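Local atomic coordinates of RahU protein (Pseudomonas aeruginosa PAO1, PDB entry 6ZC2), a protein that belongs to the aegerolysin family, interacts with the membrane sphingolipid ceramide phosphorylethanolamine and is probably a lipid-binding protein. Residues 31-35 with 36-40; 40-43 with 44-48. All blocks are in the same frame, centred on the assembly; numbering follows the deposited sequence. Where two conformers were deposited one is given.

Interaction 1 (31-35 with 36-40); sequences KFYRY and TNKDD. With EDO (1,2-ethanediol), chain K; EDO (1,2-ethanediol), chain C.
Arg-34 meets the returning chain twice through its backbone: its N donates to Asp-40 O (2.9 Å), and its O accepts from Asn-37 N. The Asn-37 bond closes round the cis peptide before Thr-36; a type I beta turn from Asn-37 to Asp-40 follows, within which Asn-37 OD1 takes the N-H of Asp-39 in an Asx turn. Among the side chains, Tyr-33 and Lys-38 run alongside each other, and Lys-38 CG sits over one ring face, 3.7 Å from the centroid, a CH-pi contact; the Lys-38 ammonium continues to Tyr-3 O and Trp-6. Thr-36 CG2 lies squarely above the Tyr-35 ring, 3.5 Å from its centroid. Arg-34, bent at chi3 (-56°), donates from NE to Asp-40 OD2 at 2.9 Å in a salt bridge; the oxygen lies in the guanidinium plane, but the nitrogen approaches from above the carboxylate. A water accepts from NH2 and donates to OD1, a second, bridged link between the same two groups. Lys-31 NZ, bonded to Tyr-3 OH, adds a weak bond to Lys-38 O. Charge pairing and aromatic CH-pi contacts together hold this connection between strands 29-34 and 41-42 in a defined shape.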
# COMPACT_ATOMS: atom_id res chain seq x y z
N LYS A 31 -1.80 11.23 -4.87
CA LYS A 31 -1.19 10.67 -6.07
C LYS A 31 -0.25 9.54 -5.66
O LYS A 31 0.17 9.45 -4.50
CB LYS A 31 -0.41 11.73 -6.84
CG LYS A 31 0.83 12.21 -6.18
CD LYS A 31 1.37 13.36 -6.99
CE LYS A 31 2.72 13.77 -6.48
NZ LYS A 31 3.34 14.87 -7.28
N PHE A 32 0.08 8.67 -6.62
CA PHE A 32 1.14 7.70 -6.44
C PHE A 32 2.45 8.31 -6.94
O PHE A 32 2.45 9.13 -7.87
CB PHE A 32 0.85 6.41 -7.22
CG PHE A 32 -0.24 5.56 -6.63
CD1 PHE A 32 -0.06 4.92 -5.40
CD2 PHE A 32 -1.44 5.37 -7.31
CE1 PHE A 32 -1.07 4.11 -4.88
CE2 PHE A 32 -2.44 4.56 -6.79
CZ PHE A 32 -2.26 3.93 -5.57
N TYR A 33 3.57 7.92 -6.34
CA TYR A 33 4.87 8.43 -6.76
C TYR A 33 5.93 7.33 -6.67
O TYR A 33 5.78 6.35 -5.95
CB TYR A 33 5.28 9.67 -5.97
CG TYR A 33 5.61 9.49 -4.50
CD1 TYR A 33 4.62 9.53 -3.53
CD2 TYR A 33 6.93 9.35 -4.09
CE1 TYR A 33 4.93 9.42 -2.18
CE2 TYR A 33 7.26 9.25 -2.73
CZ TYR A 33 6.25 9.29 -1.79
OH TYR A 33 6.56 9.21 -0.44
N ARG A 34 7.02 7.54 -7.41
CA ARG A 34 8.13 6.59 -7.43
C ARG A 34 9.00 6.85 -6.20
O ARG A 34 9.80 7.79 -6.19
CB ARG A 34 8.93 6.74 -8.72
CG ARG A 34 9.91 5.62 -8.98
CD ARG A 34 10.86 5.93 -10.14
NE ARG A 34 10.15 6.24 -11.38
CZ ARG A 34 9.72 5.33 -12.24
NH1 ARG A 34 9.92 4.04 -12.01
NH2 ARG A 34 9.08 5.71 -13.34
N TYR A 35 8.83 6.02 -5.17
CA TYR A 35 9.53 6.23 -3.90
C TYR A 35 11.03 6.35 -4.17
O TYR A 35 11.58 5.52 -4.89
CB TYR A 35 9.23 5.02 -2.99
CG TYR A 35 9.47 5.25 -1.51
CD1 TYR A 35 8.92 6.34 -0.85
CD2 TYR A 35 10.23 4.35 -0.76
CE1 TYR A 35 9.13 6.56 0.50
CE2 TYR A 35 10.45 4.55 0.60
CZ TYR A 35 9.89 5.66 1.23
OH TYR A 35 10.09 5.90 2.57
N THR A 36 11.69 7.39 -3.65
CA THR A 36 11.25 8.32 -2.62
C THR A 36 10.93 9.74 -3.13
O THR A 36 10.82 10.67 -2.33
CB THR A 36 12.38 8.48 -1.56
OG1 THR A 36 13.59 8.89 -2.22
CG2 THR A 36 12.64 7.18 -0.81
N ASN A 37 10.78 9.90 -4.45
CA ASN A 37 10.66 11.22 -5.08
C ASN A 37 9.19 11.59 -5.32
O ASN A 37 8.57 11.13 -6.29
CB ASN A 37 11.44 11.25 -6.39
CG ASN A 37 11.41 12.61 -7.05
OD1 ASN A 37 10.88 13.57 -6.50
ND2 ASN A 37 12.00 12.70 -8.24
N LYS A 38 8.65 12.46 -4.46
CA LYS A 38 7.24 12.84 -4.55
C LYS A 38 6.89 13.60 -5.83
O LYS A 38 5.71 13.66 -6.19
CB LYS A 38 6.82 13.63 -3.30
CG LYS A 38 6.90 12.80 -2.03
CD LYS A 38 6.64 13.61 -0.76
CE LYS A 38 6.96 12.78 0.48
NZ LYS A 38 6.91 13.59 1.73
N ASP A 39 7.88 14.17 -6.53
CA ASP A 39 7.62 14.83 -7.81
C ASP A 39 7.47 13.85 -8.97
O ASP A 39 7.00 14.24 -10.04
CB ASP A 39 8.75 15.80 -8.16
CG ASP A 39 8.68 17.12 -7.39
OD1 ASP A 39 7.59 17.49 -6.91
OD2 ASP A 39 9.73 17.79 -7.29
N ASP A 40 7.89 12.59 -8.80
CA ASP A 40 7.87 11.61 -9.89
C ASP A 40 6.57 10.81 -9.81
O ASP A 40 6.51 9.72 -9.24
CB ASP A 40 9.10 10.71 -9.78
CG ASP A 40 9.31 9.83 -11.00
OD1 ASP A 40 8.49 9.90 -11.95
OD2 ASP A 40 10.30 9.08 -11.01
C1 EDO K . 10.40 10.45 2.06
O1 EDO K . 11.57 9.98 1.38
C2 EDO K . 9.13 10.00 1.35
O2 EDO K . 9.24 10.16 -0.07
C1 EDO C . 5.17 2.49 -7.72
O1 EDO C . 6.36 3.22 -8.05
C2 EDO C . 4.20 3.43 -7.04
O2 EDO C . 4.74 3.89 -5.80
O HOH W 1 4.39 15.24 -9.91
O HOH W 2 8.30 8.25 -14.00

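Interaction 2 (40-43 with 44-48). With EDO (1,2-ethanediol), chain I.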
# COMPACT_ATOMS: atom_id res chain seq x y z
N ASP A 40 7.89 12.59 -8.80
CA ASP A 40 7.87 11.61 -9.89
C ASP A 40 6.57 10.81 -9.81
O ASP A 40 6.51 9.72 -9.24
CB ASP A 40 9.10 10.71 -9.78
CG ASP A 40 9.31 9.83 -11.00
OD1 ASP A 40 8.49 9.90 -11.95
OD2 ASP A 40 10.30 9.08 -11.01
N GLU A 41 5.52 11.38 -10.39
CA GLU A 41 4.20 10.76 -10.30
C GLU A 41 4.11 9.51 -11.16
O GLU A 41 4.58 9.49 -12.30
CB GLU A 41 3.10 11.75 -10.69
CG GLU A 41 1.72 11.14 -10.53
CD GLU A 41 0.56 12.11 -10.64
OE1 GLU A 41 0.80 13.33 -10.78
OE2 GLU A 41 -0.59 11.64 -10.56
N ILE A 42 3.48 8.46 -10.62
CA ILE A 42 3.22 7.20 -11.30
C ILE A 42 1.71 7.05 -11.44
O ILE A 42 0.97 7.34 -10.49
CB ILE A 42 3.82 6.01 -10.50
CG1 ILE A 42 5.33 6.20 -10.29
CG2 ILE A 42 3.51 4.67 -11.17
CD1 ILE A 42 6.15 6.07 -11.56
N SER A 43 1.25 6.62 -12.61
CA SER A 43 -0.19 6.49 -12.83
C SER A 43 -0.77 5.32 -12.05
O SER A 43 -0.08 4.35 -11.71
CB SER A 43 -0.49 6.29 -14.32
OG SER A 43 -0.04 5.01 -14.74
N THR A 44 -2.07 5.39 -11.79
CA THR A 44 -2.75 4.25 -11.18
C THR A 44 -2.64 3.01 -12.07
O THR A 44 -2.51 1.90 -11.55
CB THR A 44 -4.22 4.57 -10.86
OG1 THR A 44 -4.98 4.71 -12.06
CG2 THR A 44 -4.32 5.84 -10.03
N GLU A 45 -2.65 3.19 -13.39
CA GLU A 45 -2.50 2.05 -14.29
C GLU A 45 -1.15 1.37 -14.11
O GLU A 45 -1.06 0.14 -14.14
CB GLU A 45 -2.69 2.50 -15.74
CG GLU A 45 -3.94 3.34 -15.97
CD GLU A 45 -3.65 4.82 -15.95
OE1 GLU A 45 -3.88 5.45 -14.90
OE2 GLU A 45 -3.20 5.36 -16.98
N GLU A 46 -0.08 2.16 -13.95
CA GLU A 46 1.24 1.56 -13.77
C GLU A 46 1.35 0.82 -12.44
O GLU A 46 1.89 -0.29 -12.39
CB GLU A 46 2.35 2.61 -13.91
CG GLU A 46 3.74 1.99 -13.69
CD GLU A 46 4.91 2.89 -14.08
OE1 GLU A 46 4.71 3.94 -14.74
OE2 GLU A 46 6.05 2.53 -13.71
N VAL A 47 0.84 1.41 -11.36
CA VAL A 47 0.83 0.70 -10.08
C VAL A 47 0.09 -0.62 -10.22
O VAL A 47 0.53 -1.67 -9.72
CB VAL A 47 0.21 1.57 -8.97
CG1 VAL A 47 0.11 0.78 -7.66
CG2 VAL A 47 1.04 2.84 -8.78
N SER A 48 -1.04 -0.61 -10.95
CA SER A 48 -1.92 -1.77 -11.16
C SER A 48 -1.35 -2.78 -12.16
O SER A 48 -2.07 -3.74 -12.52
CB SER A 48 -3.30 -1.30 -11.62
OG SER A 48 -3.91 -0.45 -10.67
C1 EDO I . 7.50 1.54 -10.76
O1 EDO I . 7.88 1.53 -9.38
C2 EDO I . 6.48 0.43 -11.00
O2 EDO I . 6.40 0.17 -12.41
O HOH W 3 3.18 6.15 -14.75
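Hydrogen bonds from Ser-43 make the main link to the short helix 44-47. Its OG, placed between the backbone N and the carbonyl carbon (chi1 69°), accepts from Glu-46 N at 3.0 Å, the N-cap bond of the helix. Ser-43 O takes the N-H of Val-47 at 3.1 Å in a nearly straight bond of 172°. At the far end Thr-44 O receives both Ser-48 N and Ser-48 OG, which come from opposite faces of its carbonyl plane. Thr-44 OG1 donates to the anti lone pair of Glu-45 OE1, whose chain folds back at chi2 until OE1 lies 3.5 Å from Ser-43 CB. Apolar contact comes from Ile-42: its CG2 packs against Glu-46 CB at 3.6 Å and reaches Val-47 CG2 at 3.9 Å, while Val-47 itself turns inward onto Phe-32, Ile-22 and Ala-25. One water bridges the segments, accepting from Ser-43 N and donating to Glu-46 OE1; a 1,2-ethanediol, probably from crystallisation, donates to Glu-46 OE2. The serine hydroxyl caps an N-H of the first turn, where a helix has no preceding turn of its own to supply acceptors, and the Ile-42 methyl covers the aliphatic part of Glu-46.

Overall arrangement
Interactions 1 and 2 follow one another along the chain, sharing Asp-40, with centres about 9 Å apart and on the same side of the protein. Interaction 1 turns the chain back from strand 29-34; interaction 2 carries it from the outermost strand 41-42 of the six-stranded mixed sheet into helix 44-47, before strand 51-53 of the other, antiparallel sheet. They touch directly: Phe-32 O lies 3.0 Å from Ile-42 N, a probable hydrogen bond between the neighbouring strands, and the Phe-32 ring packs on Val-47. Together they describe one edge of this two-sheet aegerolysin fold, where a compact loop and a single helical turn lead from one sheet to the other.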